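Beta-galactosidase (Bacillus circulans subsp. alkalophilus, PDB 3TTY) hydrolyses terminal beta-galactosides as a trimeric TIM-barrel glycoside hydrolase that binds galactose in its pocket. Local coordinates at residues G467-V472 and P503-N508; I512-I517 and S582-S587. All blocks are in the same frame, centred on the assembly; numbering follows the deposited sequence.

Interaction 1. Residues G467-V472 and P503-N508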
ATOM      1  N   GLY A 467     -37.031  18.993  -2.776  1.00 20.68           N
ATOM      2  CA  GLY A 467     -38.170  18.337  -3.394  1.00 23.89           C
ATOM      3  C   GLY A 467     -38.281  16.842  -3.121  1.00 27.51           C
ATOM      4  O   GLY A 467     -39.337  16.247  -3.336  1.00 29.88           O
ATOM      5  N   PHE A 468     -37.202  16.222  -2.655  1.00 19.99           N
ATOM      6  CA  PHE A 468     -37.224  14.781  -2.440  1.00 23.80           C
ATOM      7  C   PHE A 468     -38.188  14.368  -1.321  1.00 21.84           C
ATOM      8  O   PHE A 468     -39.082  13.546  -1.542  1.00 21.41           O
ATOM      9  CB  PHE A 468     -35.808  14.239  -2.208  1.00 18.33           C
ATOM     10  CG  PHE A 468     -35.746  12.755  -1.914  1.00 15.87           C
ATOM     11  CD1 PHE A 468     -35.671  11.832  -2.936  1.00 18.27           C
ATOM     12  CD2 PHE A 468     -35.712  12.295  -0.610  1.00 17.22           C
ATOM     13  CE1 PHE A 468     -35.585  10.465  -2.668  1.00 17.88           C
ATOM     14  CE2 PHE A 468     -35.631  10.938  -0.335  1.00 20.51           C
ATOM     15  CZ  PHE A 468     -35.568  10.018  -1.370  1.00 13.57           C
ATOM     16  N   ALA A 469     -38.016  14.929  -0.131  1.00 16.74           N
ATOM     17  CA  ALA A 469     -38.907  14.589   0.986  1.00 24.78           C
ATOM     18  C   ALA A 469     -40.385  14.786   0.633  1.00 23.21           C
ATOM     19  O   ALA A 469     -41.220  13.954   0.968  1.00 19.52           O
ATOM     20  CB  ALA A 469     -38.554  15.381   2.234  1.00 20.02           C
ATOM     21  N   GLU A 470     -40.692  15.887  -0.044  1.00 23.46           N
ATOM     22  CA  GLU A 470     -42.057  16.190  -0.442  1.00 28.26           C
ATOM     23  C   GLU A 470     -42.554  15.102  -1.377  1.00 30.82           C
ATOM     24  O   GLU A 470     -43.690  14.608  -1.258  1.00 26.86           O
ATOM     25  CB  GLU A 470     -42.105  17.544  -1.146  1.00 29.09           C
ATOM     26  CG  GLU A 470     -43.477  18.195  -1.195  1.00 43.80           C
ATOM     27  CD  GLU A 470     -43.413  19.640  -1.701  1.00 64.23           C
ATOM     28  OE1 GLU A 470     -42.330  20.266  -1.580  1.00 64.46           O
ATOM     29  OE2 GLU A 470     -44.436  20.146  -2.225  1.00 59.64           O
ATOM     30  N   ARG A 471     -41.679  14.723  -2.303  1.00 27.21           N
ATOM     31  CA  ARG A 471     -42.005  13.708  -3.286  1.00 25.82           C
ATOM     32  C   ARG A 471     -42.322  12.371  -2.612  1.00 24.29           C
ATOM     33  O   ARG A 471     -43.304  11.732  -2.964  1.00 25.44           O
ATOM     34  CB  ARG A 471     -40.882  13.586  -4.319  1.00 30.08           C
ATOM     35  CG  ARG A 471     -41.298  12.997  -5.671  1.00 40.12           C
ATOM     36  CD  ARG A 471     -40.364  13.461  -6.812  1.00 32.74           C
ATOM     37  NE  ARG A 471     -38.961  13.326  -6.435  1.00 25.68           N
ATOM     38  CZ  ARG A 471     -38.089  14.333  -6.390  1.00 31.04           C
ATOM     39  NH1 ARG A 471     -38.461  15.564  -6.734  1.00 30.01           N
ATOM     40  NH2 ARG A 471     -36.834  14.105  -6.007  1.00 22.76           N
ATOM     41  N   VAL A 472     -41.534  11.948  -1.626  1.00 23.20           N
ATOM     42  CA  VAL A 472     -41.849  10.672  -0.997  1.00 21.10           C
ATOM     43  C   VAL A 472     -43.011  10.751  -0.016  1.00 24.37           C
ATOM     44  O   VAL A 472     -43.765   9.794   0.102  1.00 23.75           O
ATOM     45  CB  VAL A 472     -40.642   9.940  -0.375  1.00 26.70           C
ATOM     46  CG1 VAL A 472     -39.355  10.678  -0.658  1.00 29.26           C
ATOM     47  CG2 VAL A 472     -40.865   9.686   1.117  1.00 22.55           C
ATOM     48  N   PRO A 503     -34.030  11.632  11.079  1.00 23.49           N
ATOM     49  CA  PRO A 503     -33.581  11.891   9.705  1.00 18.21           C
ATOM     50  C   PRO A 503     -34.118  13.190   9.093  1.00 19.60           C
ATOM     51  O   PRO A 503     -34.577  13.194   7.941  1.00 17.39           O
ATOM     52  CB  PRO A 503     -34.139  10.689   8.936  1.00 21.67           C
ATOM     53  CG  PRO A 503     -35.396  10.348   9.656  1.00 20.10           C
ATOM     54  CD  PRO A 503     -35.161  10.681  11.116  1.00 18.93           C
ATOM     55  N   GLY A 504     -34.056  14.280   9.851  1.00 20.07           N
ATOM     56  CA  GLY A 504     -34.291  15.600   9.286  1.00 19.32           C
ATOM     57  C   GLY A 504     -35.582  15.728   8.506  1.00 18.69           C
ATOM     58  O   GLY A 504     -36.651  15.611   9.084  1.00 19.35           O
ATOM     59  N   GLU A 505     -35.487  15.972   7.201  1.00 18.26           N
ATOM     60  CA  GLU A 505     -36.681  16.172   6.381  1.00 20.07           C
ATOM     61  C   GLU A 505     -37.529  14.902   6.252  1.00 22.10           C
ATOM     62  O   GLU A 505     -38.690  14.968   5.858  1.00 20.80           O
ATOM     63  CB  GLU A 505     -36.312  16.703   4.991  1.00 19.33           C
ATOM     64  CG  GLU A 505     -35.430  17.960   5.016  1.00 22.23           C
ATOM     65  CD  GLU A 505     -35.183  18.539   3.630  1.00 26.08           C
ATOM     66  OE1 GLU A 505     -36.120  18.515   2.803  1.00 26.45           O
ATOM     67  OE2 GLU A 505     -34.057  19.022   3.363  1.00 26.57           O
ATOM     68  N   LEU A 506     -36.945  13.751   6.578  1.00 19.02           N
ATOM     69  CA  LEU A 506     -37.657  12.477   6.484  1.00 22.49           C
ATOM     70  C   LEU A 506     -38.228  12.040   7.840  1.00 18.84           C
ATOM     71  O   LEU A 506     -38.791  10.951   7.956  1.00 19.10           O
ATOM     72  CB  LEU A 506     -36.738  11.374   5.931  1.00 19.63           C
ATOM     73  CG  LEU A 506     -36.147  11.544   4.529  1.00 13.91           C
ATOM     74  CD1 LEU A 506     -35.156  10.441   4.225  1.00 19.64           C
ATOM     75  CD2 LEU A 506     -37.242  11.572   3.483  1.00 16.45           C
ATOM     76  N   ARG A 507     -38.083  12.889   8.859  1.00 15.90           N
ATOM     77  CA  ARG A 507     -38.487  12.523  10.221  1.00 19.73           C
ATOM     78  C   ARG A 507     -39.997  12.288  10.342  1.00 19.05           C
ATOM     79  O   ARG A 507     -40.433  11.331  10.970  1.00 18.26           O
ATOM     80  CB  ARG A 507     -38.015  13.563  11.241  1.00 21.83           C
ATOM     81  CG  ARG A 507     -38.414  13.260  12.685  1.00 21.55           C
ATOM     82  CD  ARG A 507     -37.735  14.240  13.652  1.00 22.41           C
ATOM     83  NE  ARG A 507     -38.069  14.005  15.060  1.00 21.48           N
ATOM     84  CZ  ARG A 507     -37.540  14.699  16.068  1.00 27.36           C
ATOM     85  NH1 ARG A 507     -36.649  15.657  15.825  1.00 23.05           N
ATOM     86  NH2 ARG A 507     -37.889  14.440  17.324  1.00 26.99           N
ATOM     87  N   ASN A 508     -40.790  13.137   9.708  1.00 18.58           N
ATOM     88  CA  ASN A 508     -42.230  12.988   9.782  1.00 24.32           C
ATOM     89  C   ASN A 508     -42.723  11.735   9.086  1.00 23.06           C
ATOM     90  O   ASN A 508     -43.551  11.003   9.625  1.00 18.93           O
ATOM     91  CB  ASN A 508     -42.939  14.207   9.193  1.00 31.07           C
ATOM     92  CG  ASN A 508     -42.777  15.435  10.050  1.00 43.62           C
ATOM     93  OD1 ASN A 508     -42.750  15.352  11.289  1.00 43.23           O
ATOM     94  ND2 ASN A 508     -42.664  16.597   9.399  1.00 41.82           N
TER
HETATM   95  O   HOH W   1     -36.329  17.663   0.131  1.00 18.72           O

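Interaction 2. Residues I512-I517 and S582-S587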
ATOM      1  N   ILE A 512     -39.895   8.316  13.203  1.00 22.58           N
ATOM      2  CA  ILE A 512     -38.905   7.988  14.228  1.00 21.14           C
ATOM      3  C   ILE A 512     -37.876   9.089  14.308  1.00 21.47           C
ATOM      4  O   ILE A 512     -37.655   9.815  13.336  1.00 22.35           O
ATOM      5  CB  ILE A 512     -38.156   6.670  13.930  1.00 21.56           C
ATOM      6  CG1 ILE A 512     -37.345   6.783  12.626  1.00 22.77           C
ATOM      7  CG2 ILE A 512     -39.111   5.494  13.868  1.00 20.01           C
ATOM      8  CD1 ILE A 512     -35.887   7.140  12.829  1.00 15.77           C
ATOM      9  N   TRP A 513     -37.248   9.198  15.472  1.00 22.42           N
ATOM     10  CA  TRP A 513     -36.139  10.107  15.678  1.00 20.12           C
ATOM     11  C   TRP A 513     -34.920   9.264  15.938  1.00 18.73           C
ATOM     12  O   TRP A 513     -34.896   8.508  16.896  1.00 17.51           O
ATOM     13  CB  TRP A 513     -36.381  11.012  16.890  1.00 19.25           C
ATOM     14  CG  TRP A 513     -35.137  11.696  17.353  1.00 19.74           C
ATOM     15  CD1 TRP A 513     -34.180  12.264  16.568  1.00 20.11           C
ATOM     16  CD2 TRP A 513     -34.702  11.877  18.709  1.00 20.93           C
ATOM     17  NE1 TRP A 513     -33.182  12.798  17.345  1.00 21.78           N
ATOM     18  CE2 TRP A 513     -33.473  12.567  18.664  1.00 24.59           C
ATOM     19  CE3 TRP A 513     -35.234  11.529  19.951  1.00 23.28           C
ATOM     20  CZ2 TRP A 513     -32.765  12.909  19.810  1.00 22.78           C
ATOM     21  CZ3 TRP A 513     -34.534  11.867  21.084  1.00 25.06           C
ATOM     22  CH2 TRP A 513     -33.308  12.550  21.009  1.00 26.89           C
ATOM     23  N   ALA A 514     -33.915   9.391  15.079  1.00 18.13           N
ATOM     24  CA  ALA A 514     -32.635   8.729  15.294  1.00 20.45           C
ATOM     25  C   ALA A 514     -31.698   9.625  16.129  1.00 23.46           C
ATOM     26  O   ALA A 514     -31.197  10.655  15.647  1.00 21.66           O
ATOM     27  CB  ALA A 514     -32.004   8.374  13.966  1.00 20.05           C
ATOM     28  N   GLU A 515     -31.461   9.222  17.375  1.00 22.54           N
ATOM     29  CA  GLU A 515     -30.643  10.001  18.307  1.00 25.07           C
ATOM     30  C   GLU A 515     -29.143   9.979  18.014  1.00 22.46           C
ATOM     31  O   GLU A 515     -28.510  11.032  17.930  1.00 23.80           O
ATOM     32  CB  GLU A 515     -30.880   9.535  19.740  1.00 21.66           C
ATOM     33  CG  GLU A 515     -29.945  10.153  20.751  1.00 27.78           C
ATOM     34  CD  GLU A 515     -30.265   9.712  22.169  1.00 23.46           C
ATOM     35  OE1 GLU A 515     -31.429   9.351  22.423  1.00 23.52           O
ATOM     36  OE2 GLU A 515     -29.356   9.714  23.026  1.00 22.97           O
ATOM     37  N   GLU A 516     -28.571   8.784  17.885  1.00 23.20           N
ATOM     38  CA  GLU A 516     -27.135   8.649  17.626  1.00 20.62           C
ATOM     39  C   GLU A 516     -26.860   7.369  16.849  1.00 23.47           C
ATOM     40  O   GLU A 516     -27.695   6.467  16.813  1.00 25.14           O
ATOM     41  CB  GLU A 516     -26.318   8.667  18.928  1.00 18.05           C
ATOM     42  CG  GLU A 516     -26.638   7.526  19.894  1.00 20.08           C
ATOM     43  CD  GLU A 516     -25.864   7.638  21.187  1.00 24.44           C
ATOM     44  OE1 GLU A 516     -25.960   6.718  22.021  1.00 28.50           O
ATOM     45  OE2 GLU A 516     -25.164   8.658  21.378  1.00 27.24           O
ATOM     46  N   ILE A 517     -25.693   7.289  16.226  1.00 18.76           N
ATOM     47  CA  ILE A 517     -25.376   6.111  15.440  1.00 22.04           C
ATOM     48  C   ILE A 517     -24.080   5.458  15.931  1.00 24.07           C
ATOM     49  O   ILE A 517     -23.096   6.143  16.231  1.00 24.23           O
ATOM     50  CB  ILE A 517     -25.326   6.430  13.921  1.00 21.87           C
ATOM     51  CG1 ILE A 517     -25.511   5.147  13.098  1.00 19.56           C
ATOM     52  CG2 ILE A 517     -24.037   7.182  13.561  1.00 17.95           C
ATOM     53  CD1 ILE A 517     -25.692   5.386  11.600  1.00 20.07           C
ATOM     54  N   SER A 582     -44.296   3.484   5.824  1.00 19.81           N
ATOM     55  CA  SER A 582     -42.855   3.646   5.691  1.00 19.82           C
ATOM     56  C   SER A 582     -42.124   2.778   6.712  1.00 22.29           C
ATOM     57  O   SER A 582     -42.544   2.656   7.866  1.00 21.76           O
ATOM     58  CB  SER A 582     -42.437   5.113   5.822  1.00 21.15           C
ATOM     59  OG  SER A 582     -42.637   5.579   7.144  1.00 23.17           O
ATOM     60  N   TYR A 583     -41.031   2.167   6.262  1.00 24.08           N
ATOM     61  CA  TYR A 583     -40.258   1.242   7.078  1.00 17.84           C
ATOM     62  C   TYR A 583     -38.837   1.753   7.256  1.00 15.97           C
ATOM     63  O   TYR A 583     -38.142   2.036   6.285  1.00 19.70           O
ATOM     64  CB  TYR A 583     -40.226  -0.141   6.412  1.00 22.75           C
ATOM     65  CG  TYR A 583     -41.567  -0.849   6.366  1.00 21.84           C
ATOM     66  CD1 TYR A 583     -41.941  -1.729   7.377  1.00 21.83           C
ATOM     67  CD2 TYR A 583     -42.451  -0.645   5.315  1.00 22.28           C
ATOM     68  CE1 TYR A 583     -43.152  -2.386   7.345  1.00 18.82           C
ATOM     69  CE2 TYR A 583     -43.672  -1.289   5.281  1.00 23.99           C
ATOM     70  CZ  TYR A 583     -44.014  -2.160   6.304  1.00 23.69           C
ATOM     71  OH  TYR A 583     -45.222  -2.815   6.277  1.00 22.63           O
ATOM     72  N   TYR A 584     -38.403   1.867   8.500  1.00 18.82           N
ATOM     73  CA  TYR A 584     -37.047   2.293   8.790  1.00 18.58           C
ATOM     74  C   TYR A 584     -36.239   1.108   9.297  1.00 19.57           C
ATOM     75  O   TYR A 584     -36.629   0.456  10.262  1.00 20.93           O
ATOM     76  CB  TYR A 584     -37.066   3.388   9.844  1.00 18.07           C
ATOM     77  CG  TYR A 584     -35.772   4.147   9.993  1.00 19.28           C
ATOM     78  CD1 TYR A 584     -35.548   5.313   9.274  1.00 21.49           C
ATOM     79  CD2 TYR A 584     -34.783   3.720  10.872  1.00 19.99           C
ATOM     80  CE1 TYR A 584     -34.370   6.024   9.413  1.00 21.67           C
ATOM     81  CE2 TYR A 584     -33.585   4.430  11.016  1.00 19.57           C
ATOM     82  CZ  TYR A 584     -33.394   5.582  10.286  1.00 19.46           C
ATOM     83  OH  TYR A 584     -32.232   6.309  10.409  1.00 17.85           O
ATOM     84  N   VAL A 585     -35.118   0.827   8.639  1.00 20.57           N
ATOM     85  CA  VAL A 585     -34.266  -0.299   9.021  1.00 18.43           C
ATOM     86  C   VAL A 585     -32.999   0.252   9.646  1.00 23.62           C
ATOM     87  O   VAL A 585     -32.116   0.745   8.927  1.00 25.37           O
ATOM     88  CB  VAL A 585     -33.895  -1.174   7.794  1.00 19.47           C
ATOM     89  CG1 VAL A 585     -33.124  -2.404   8.238  1.00 15.51           C
ATOM     90  CG2 VAL A 585     -35.150  -1.579   7.024  1.00 18.29           C
ATOM     91  N   ALA A 586     -32.901   0.165  10.973  1.00 20.01           N
ATOM     92  CA  ALA A 586     -31.873   0.905  11.720  1.00 21.88           C
ATOM     93  C   ALA A 586     -30.476   0.306  11.686  1.00 20.40           C
ATOM     94  O   ALA A 586     -29.556   0.853  12.278  1.00 22.25           O
ATOM     95  CB  ALA A 586     -32.315   1.133  13.174  1.00 21.25           C
ATOM     96  N   SER A 587     -30.314  -0.821  11.006  1.00 21.17           N
ATOM     97  CA  SER A 587     -28.999  -1.433  10.884  1.00 20.16           C
ATOM     98  C   SER A 587     -28.876  -2.098   9.522  1.00 17.82           C
ATOM     99  O   SER A 587     -29.822  -2.081   8.729  1.00 22.54           O
ATOM    100  CB  SER A 587     -28.773  -2.450  12.004  1.00 22.64           C
ATOM    101  OG  SER A 587     -27.418  -2.820  12.101  1.00 20.58           O
TER

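Interaction 1. Residues G467-V472 and P503-N508
Ala469 and Phe468, in the first turn of one helix, pack against Glu505 and Leu506 from the short 3-10 turn that leads into another. The apolar contacts centre on the methyl of Ala469. Ala469 CB points at the other segment and lies 3.8 Å from Glu505 CB. Ala469 CB also rests 3.6 Å from the carbonyl oxygen Glu505 O. Leu506 adds its CD2 methyl, 4.2 Å from Ala469 CB. The same methyl reaches Phe468, with Leu506 CD2 4.2 Å from Phe468 CE2. It meets the ring at a slant. Phe468 can reach this side because its CG is anti to the backbone N (chi1 177°). Within its own helix, the CG1 methyl of Val472 covers part of one face of that ring. Val446 and Met461 also pack on Phe468, and Val464 on Leu506.

Helix 468-477 is the crossover of a beta-alpha-beta unit. It joins the neighbouring parallel strands 455-458 and 481-485 in the mixed sheet of the trimerisation domain. The 3-10 turn packs beside the first turn of this helix.

No direct hydrogen bond crosses the contact, but one water does link the two sides. The water accepts from Ala469 N at 3.2 Å and donates to Glu505 OE1 at 2.8 Å. Beyond CG the Glu505 chain is extended, which carries the carboxylate to this water. The carboxylate probably also interacts favourably with the positive end of the helix dipole.

Backbone bonds hold each side in shape. Gly467 is the N-cap residue, and Gly467 O accepts from Arg471 N at 3.0 Å. In the other segment Leu506 N donates to Pro503 O at 2.8 Å, closing a turn that begins at Pro503, which follows a cis peptide bond.

Interaction 2. Residues I512-I517 and S582-S587
A two-stranded antiparallel sheet packs here on the large mixed sheet of the trimerisation domain, with Ile512 of strand 512-519 meeting Tyr584 of strand 580-585. The main contact is a CH-pi interaction. Ile512 CD1 sits over the middle of the Tyr584 ring, 3.8 Å from its centroid and only 5° off the ring normal. Ile512 CG1 follows over the inner end of the ring, 4.0 Å from Tyr584 CG. The two side chains cross at about a right angle. With chi1 at -166° the ring of Tyr584 turns away from its own backbone N and lies beneath Ile512. The ring's far end reaches the next inward-facing residue of the strand, with Tyr584 OH 4.1 Å from Ala514 CB. The hydroxyl of this buried tyrosine hydrogen-bonds to Asp548 OD2. Were Tyr584 replaced by an alanine, Ile512 CD1 would probably lose the ring it rests on and Asp548 its hydroxyl partner.

Asp548 belongs to strand 546-552, the partner of strand 512-519, so the tyrosine contacts both strands of the small sheet. Thr573 of the adjoining strand 570-577 touches both Ile512 and Tyr584, and helix 591-604 packs on Tyr583 and Val585.

Interactions 1 and 2 are neighbours in the trimerisation domain, their centres 14 Å apart. Helix 507-510 leads from the second segment of interaction 1 into strand 512-519 of interaction 2. They also touch directly: Pro503 CD lies 3.4 Å from Ile512 O, and Arg507 makes a cation-pi contact with Trp513. Their surroundings differ. No other chain of the assembly touches interaction 1. In interaction 2 the outer side of strand 512-519 meets the second subunit, where Glu516 forms a salt bridge with Arg371 of that chain. Neither contact includes a residue of the galactose pocket or the zinc site. Their centres lie about 26 Å and 29 Å from the centre of the chain.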